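Local coordinates for protein squalene synthase HpnC (Alicyclobacillus acidocaldarius subsp. acidocaldarius, PDB 4HD1) that probably acts as a squalene synthase-like transferase of the squalene/phytoene synthase family, joining prenyl diphosphates, at residues A[227-230]-A[231-234]; A[241-244]-A[245-249]. All blocks are in the same frame, centred on the assembly; numbering follows the deposited sequence.

Interaction 1. Residues A[227-230]-A[231-234]; sequences GRRL and ESLV
Glu231 folds back over the carbonyl of Arg228, and its backbone N-H bonds to Arg228 O at 3.1 Å. Two further i to i+3 bonds follow, from Ser232 N to Arg229 O and from Leu233 N to Leu230 O (2.9 Å). These bonds define a 3-10 turn, which carries the chain out of helix 207-227. With CG anti to its own carbonyl carbon (chi1 -67°), Glu231 runs back along the turn, CB lying 3.3 Å from Arg228 O. Its carboxylate nears Arg228 without a salt bridge: OE1 is 4.3 Å from Arg228 NH2 and well out of the guanidinium plane. The true mate is Arg246 on helix 236-257, bound through OE2. A water donates to Arg228 O and hydrogen-bonds Ser232 OG at 2.8 Å, bridging one side of the turn. The Arg229 chain, bent at its second torsion (67°), brings one guanidinium face over Ser232 CB, 3.9 Å from Arg229 NH1. Leu230 CD1 meets Val234 CG1 at 3.8 Å, the two side chains crossing at about a right angle, while Leu230 also packs on helix 152-172. With an alanine at Glu231, Arg246 would probably lose its salt-bridge mate, and Arg228 and Arg246, already close, would have less negative charge nearby to offset them. Buried Leu230 thus faces helix 152-172 while Arg229 and Ser232 stay exposed, and the one carboxylate is likely to ease the crowding of two arginines.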
loop_
_atom_site.group_PDB
_atom_site.type_symbol
_atom_site.label_atom_id
_atom_site.label_comp_id
_atom_site.label_asym_id
_atom_site.label_seq_id
_atom_site.Cartn_x
_atom_site.Cartn_y
_atom_site.Cartn_z
ATOM N N GLY A 227 6.167 7.920 -12.390
ATOM C CA GLY A 227 6.807 7.597 -11.106
ATOM C C GLY A 227 8.306 7.380 -11.196
ATOM O O GLY A 227 9.067 7.807 -10.318
ATOM N N ARG A 228 8.707 6.716 -12.276
ATOM C CA ARG A 228 10.099 6.444 -12.642
ATOM C C ARG A 228 11.078 7.575 -12.318
ATOM O O ARG A 228 12.222 7.324 -11.956
ATOM C CB ARG A 228 10.143 6.191 -14.144
ATOM C CG ARG A 228 11.123 5.140 -14.601
ATOM C CD ARG A 228 11.232 5.222 -16.105
ATOM N NE ARG A 228 11.762 4.006 -16.707
ATOM C CZ ARG A 228 13.048 3.658 -16.709
ATOM N NH1 ARG A 228 13.420 2.530 -17.300
ATOM N NH2 ARG A 228 13.962 4.421 -16.115
ATOM N N ARG A 229 10.627 8.818 -12.466
ATOM C CA ARG A 229 11.484 9.984 -12.250
ATOM C C ARG A 229 12.070 10.042 -10.833
ATOM O O ARG A 229 13.175 10.540 -10.638
ATOM C CB ARG A 229 10.729 11.279 -12.599
ATOM C CG ARG A 229 11.536 12.568 -12.458
ATOM C CD ARG A 229 12.664 12.674 -13.473
ATOM N NE ARG A 229 13.586 13.755 -13.120
ATOM C CZ ARG A 229 14.862 13.810 -13.489
ATOM N NH1 ARG A 229 15.384 12.839 -14.231
ATOM N NH2 ARG A 229 15.623 14.833 -13.107
ATOM N N LEU A 230 11.331 9.515 -9.860
ATOM C CA LEU A 230 11.774 9.474 -8.461
ATOM C C LEU A 230 13.106 8.712 -8.291
ATOM O O LEU A 230 13.946 9.055 -7.439
ATOM C CB LEU A 230 10.671 8.877 -7.574
ATOM C CG LEU A 230 10.885 8.841 -6.058
ATOM C CD1 LEU A 230 11.211 10.224 -5.499
ATOM C CD2 LEU A 230 9.696 8.220 -5.322
ATOM N N GLU A 231 13.305 7.696 -9.125
ATOM C CA GLU A 231 14.548 6.923 -9.104
ATOM C C GLU A 231 15.814 7.768 -9.295
ATOM O O GLU A 231 16.893 7.345 -8.889
ATOM C CB GLU A 231 14.493 5.781 -10.125
ATOM C CG GLU A 231 13.463 4.720 -9.761
ATOM C CD GLU A 231 13.066 3.829 -10.924
ATOM O OE1 GLU A 231 13.854 3.683 -11.893
ATOM O OE2 GLU A 231 11.951 3.261 -10.864
ATOM N N SER A 232 15.693 8.956 -9.888
ATOM C CA SER A 232 16.858 9.828 -10.070
ATOM C C SER A 232 17.044 10.844 -8.942
ATOM O O SER A 232 17.958 11.670 -9.001
ATOM C CB SER A 232 16.768 10.577 -11.403
ATOM O OG SER A 232 16.492 9.688 -12.466
ATOM N N LEU A 233 16.183 10.789 -7.926
ATOM C CA LEU A 233 16.119 11.849 -6.915
ATOM C C LEU A 233 16.343 11.350 -5.486
ATOM O O LEU A 233 16.125 12.093 -4.516
ATOM C CB LEU A 233 14.769 12.579 -7.005
ATOM C CG LEU A 233 14.285 13.082 -8.373
ATOM C CD1 LEU A 233 12.920 13.747 -8.249
ATOM C CD2 LEU A 233 15.284 14.051 -8.988
ATOM N N VAL A 234 16.779 10.096 -5.357
ATOM C CA VAL A 234 16.911 9.453 -4.045
ATOM C C VAL A 234 18.247 8.712 -3.930
ATOM O O VAL A 234 18.892 8.474 -4.952
ATOM C CB VAL A 234 15.723 8.497 -3.761
ATOM C CG1 VAL A 234 14.416 9.273 -3.721
ATOM C CG2 VAL A 234 15.646 7.380 -4.799
HETATM O O HOH W 1 14.576 7.841 -13.303
#

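Interaction 2. Residues A[241-244]-A[245-249]; sequences QLKL and YRLGG
Tyr245 lies across Gln241, one helical turn earlier, and the two meet through both backbone and side chain. The carbonyl oxygen of Gln241 sits 3.4 Å above one face of the tyrosine ring, offset toward its rim, while the same oxygen accepts the N-H of Tyr245 at 3.0 Å. At the far end of the ring, Gln241 CG comes within 3.4 Å of Tyr245 OH, and Gln241 NE2 lies 3.6 Å from Tyr245 CE1. Amide and ring planes are 31° apart. The glutamine's bend at chi2 (67°) brings the amide back alongside the ring. Leu242 CD2 adds a looser apolar touch to Tyr245 CD2. Along another side of the helix exposed Lys243 lays CG 3.5 Å from NH2 of the buried Arg246 and 4.0 Å from Leu247 CD1, so that the lysine's methylenes, and not its ammonium, do the packing.

These are the i to i+3 and i to i+4 neighbours of a regular alpha-helix, part of helix 236-257 in the all-helical fold of the squalene/phytoene synthase family. Its i to i+4 backbone bonds run without a break from Tyr245 N to Gly248 N, the latter reaching Leu244 O at 3.0 Å.

What fixes the side-chain ends lies beyond this helix. The Gln241 amide bonds to the chain at Val31 and Phe35, its OE1 accepting from Phe35 N and its NE2 donating to Val31 O; Tyr245 OH bonds Val32 O beside them. Both polar ends are therefore satisfied by backbone atoms, which holds amide and ring in place against each other. Arg246 is steered the other way, its NE joined in a salt bridge to Glu231.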
loop_
_atom_site.group_PDB
_atom_site.type_symbol
_atom_site.label_atom_id
_atom_site.label_comp_id
_atom_site.label_asym_id
_atom_site.label_seq_id
_atom_site.Cartn_x
_atom_site.Cartn_y
_atom_site.Cartn_z
ATOM N N GLN A 241 15.393 -0.106 -4.969
ATOM C CA GLN A 241 14.169 -0.629 -4.356
ATOM C C GLN A 241 12.951 -0.185 -5.163
ATOM O O GLN A 241 12.092 -1.003 -5.506
ATOM C CB GLN A 241 14.037 -0.167 -2.899
ATOM C CG GLN A 241 13.071 -0.989 -2.061
ATOM C CD GLN A 241 13.570 -2.409 -1.847
ATOM O OE1 GLN A 241 14.490 -2.653 -1.061
ATOM N NE2 GLN A 241 12.972 -3.355 -2.563
ATOM N N LEU A 242 12.896 1.110 -5.479
ATOM C CA LEU A 242 11.809 1.666 -6.288
ATOM C C LEU A 242 11.770 1.048 -7.671
ATOM O O LEU A 242 10.699 0.685 -8.152
ATOM C CB LEU A 242 11.920 3.188 -6.408
ATOM C CG LEU A 242 11.656 3.971 -5.124
ATOM C CD1 LEU A 242 12.078 5.414 -5.337
ATOM C CD2 LEU A 242 10.198 3.881 -4.679
ATOM N N LYS A 243 12.936 0.918 -8.300
ATOM C CA LYS A 243 13.011 0.327 -9.633
ATOM C C LYS A 243 12.367 -1.055 -9.593
ATOM O O LYS A 243 11.557 -1.429 -10.442
ATOM C CB LYS A 243 14.462 0.244 -10.109
ATOM C CG LYS A 243 14.640 -0.441 -11.458
ATOM C CD LYS A 243 16.020 -0.148 -12.044
ATOM C CE LYS A 243 16.399 -1.139 -13.135
ATOM N NZ LYS A 243 17.837 -1.020 -13.522
ATOM N N LEU A 244 12.708 -1.802 -8.572
ATOM C CA LEU A 244 12.236 -3.153 -8.454
ATOM C C LEU A 244 10.726 -3.247 -8.177
ATOM O O LEU A 244 10.054 -4.112 -8.741
ATOM C CB LEU A 244 13.047 -3.859 -7.391
ATOM C CG LEU A 244 12.530 -5.232 -6.996
ATOM C CD1 LEU A 244 12.659 -6.212 -8.160
ATOM C CD2 LEU A 244 13.319 -5.735 -5.794
ATOM N N TYR A 245 10.179 -2.369 -7.338
ATOM C CA TYR A 245 8.717 -2.282 -7.232
ATOM C C TYR A 245 8.118 -2.000 -8.612
ATOM O O TYR A 245 7.140 -2.643 -9.009
ATOM C CB TYR A 245 8.277 -1.194 -6.248
ATOM C CG TYR A 245 8.741 -1.367 -4.810
ATOM C CD1 TYR A 245 9.000 -2.634 -4.271
ATOM C CD2 TYR A 245 8.884 -0.251 -3.975
ATOM C CE1 TYR A 245 9.410 -2.778 -2.950
ATOM C CE2 TYR A 245 9.293 -0.384 -2.656
ATOM C CZ TYR A 245 9.550 -1.647 -2.148
ATOM O OH TYR A 245 9.956 -1.775 -0.838
ATOM N N ARG A 246 8.716 -1.051 -9.341
ATOM C CA ARG A 246 8.254 -0.687 -10.680
ATOM C C ARG A 246 8.287 -1.887 -11.623
ATOM O O ARG A 246 7.312 -2.152 -12.326
ATOM C CB ARG A 246 9.053 0.487 -11.266
ATOM C CG ARG A 246 8.845 0.673 -12.767
ATOM C CD ARG A 246 9.449 1.952 -13.342
ATOM N NE ARG A 246 10.905 2.063 -13.205
ATOM C CZ ARG A 246 11.807 1.487 -14.003
ATOM N NH1 ARG A 246 11.435 0.712 -15.016
ATOM N NH2 ARG A 246 13.099 1.682 -13.776
ATOM N N LEU A 247 9.401 -2.618 -11.620
ATOM C CA LEU A 247 9.557 -3.772 -12.504
ATOM C C LEU A 247 8.479 -4.809 -12.229
ATOM O O LEU A 247 7.858 -5.320 -13.161
ATOM C CB LEU A 247 10.957 -4.387 -12.383
ATOM C CG LEU A 247 12.106 -3.526 -12.922
ATOM C CD1 LEU A 247 13.461 -4.130 -12.561
ATOM C CD2 LEU A 247 11.990 -3.264 -14.431
ATOM N N GLY A 248 8.245 -5.085 -10.946
ATOM C CA GLY A 248 7.212 -6.029 -10.517
ATOM C C GLY A 248 5.836 -5.620 -11.006
ATOM O O GLY A 248 5.086 -6.442 -11.549
ATOM N N GLY A 249 5.516 -4.341 -10.824
ATOM C CA GLY A 249 4.249 -3.782 -11.283
ATOM C C GLY A 249 4.100 -3.823 -12.788
ATOM O O GLY A 249 3.031 -4.150 -13.297
#

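Overall arrangement
Interactions 1 and 2 come in series along the chain, the first in the connection between helix 207-227 and helix 236-257, the second within the latter helix. Their centres are about 11 Å apart, on the same side of the chain's centre, and they touch directly. A salt bridge joins Glu231 OE2 to Arg246 NE at 2.8 Å, and Leu230 CD2 packs on Leu242 CD1 at 3.7 Å. The example illustrates how a connection between two helices can be held against the second of them by a salt bridge together with apolar and other packing, while Gln241 and Tyr245 bond to the chain at residues 31 to 35.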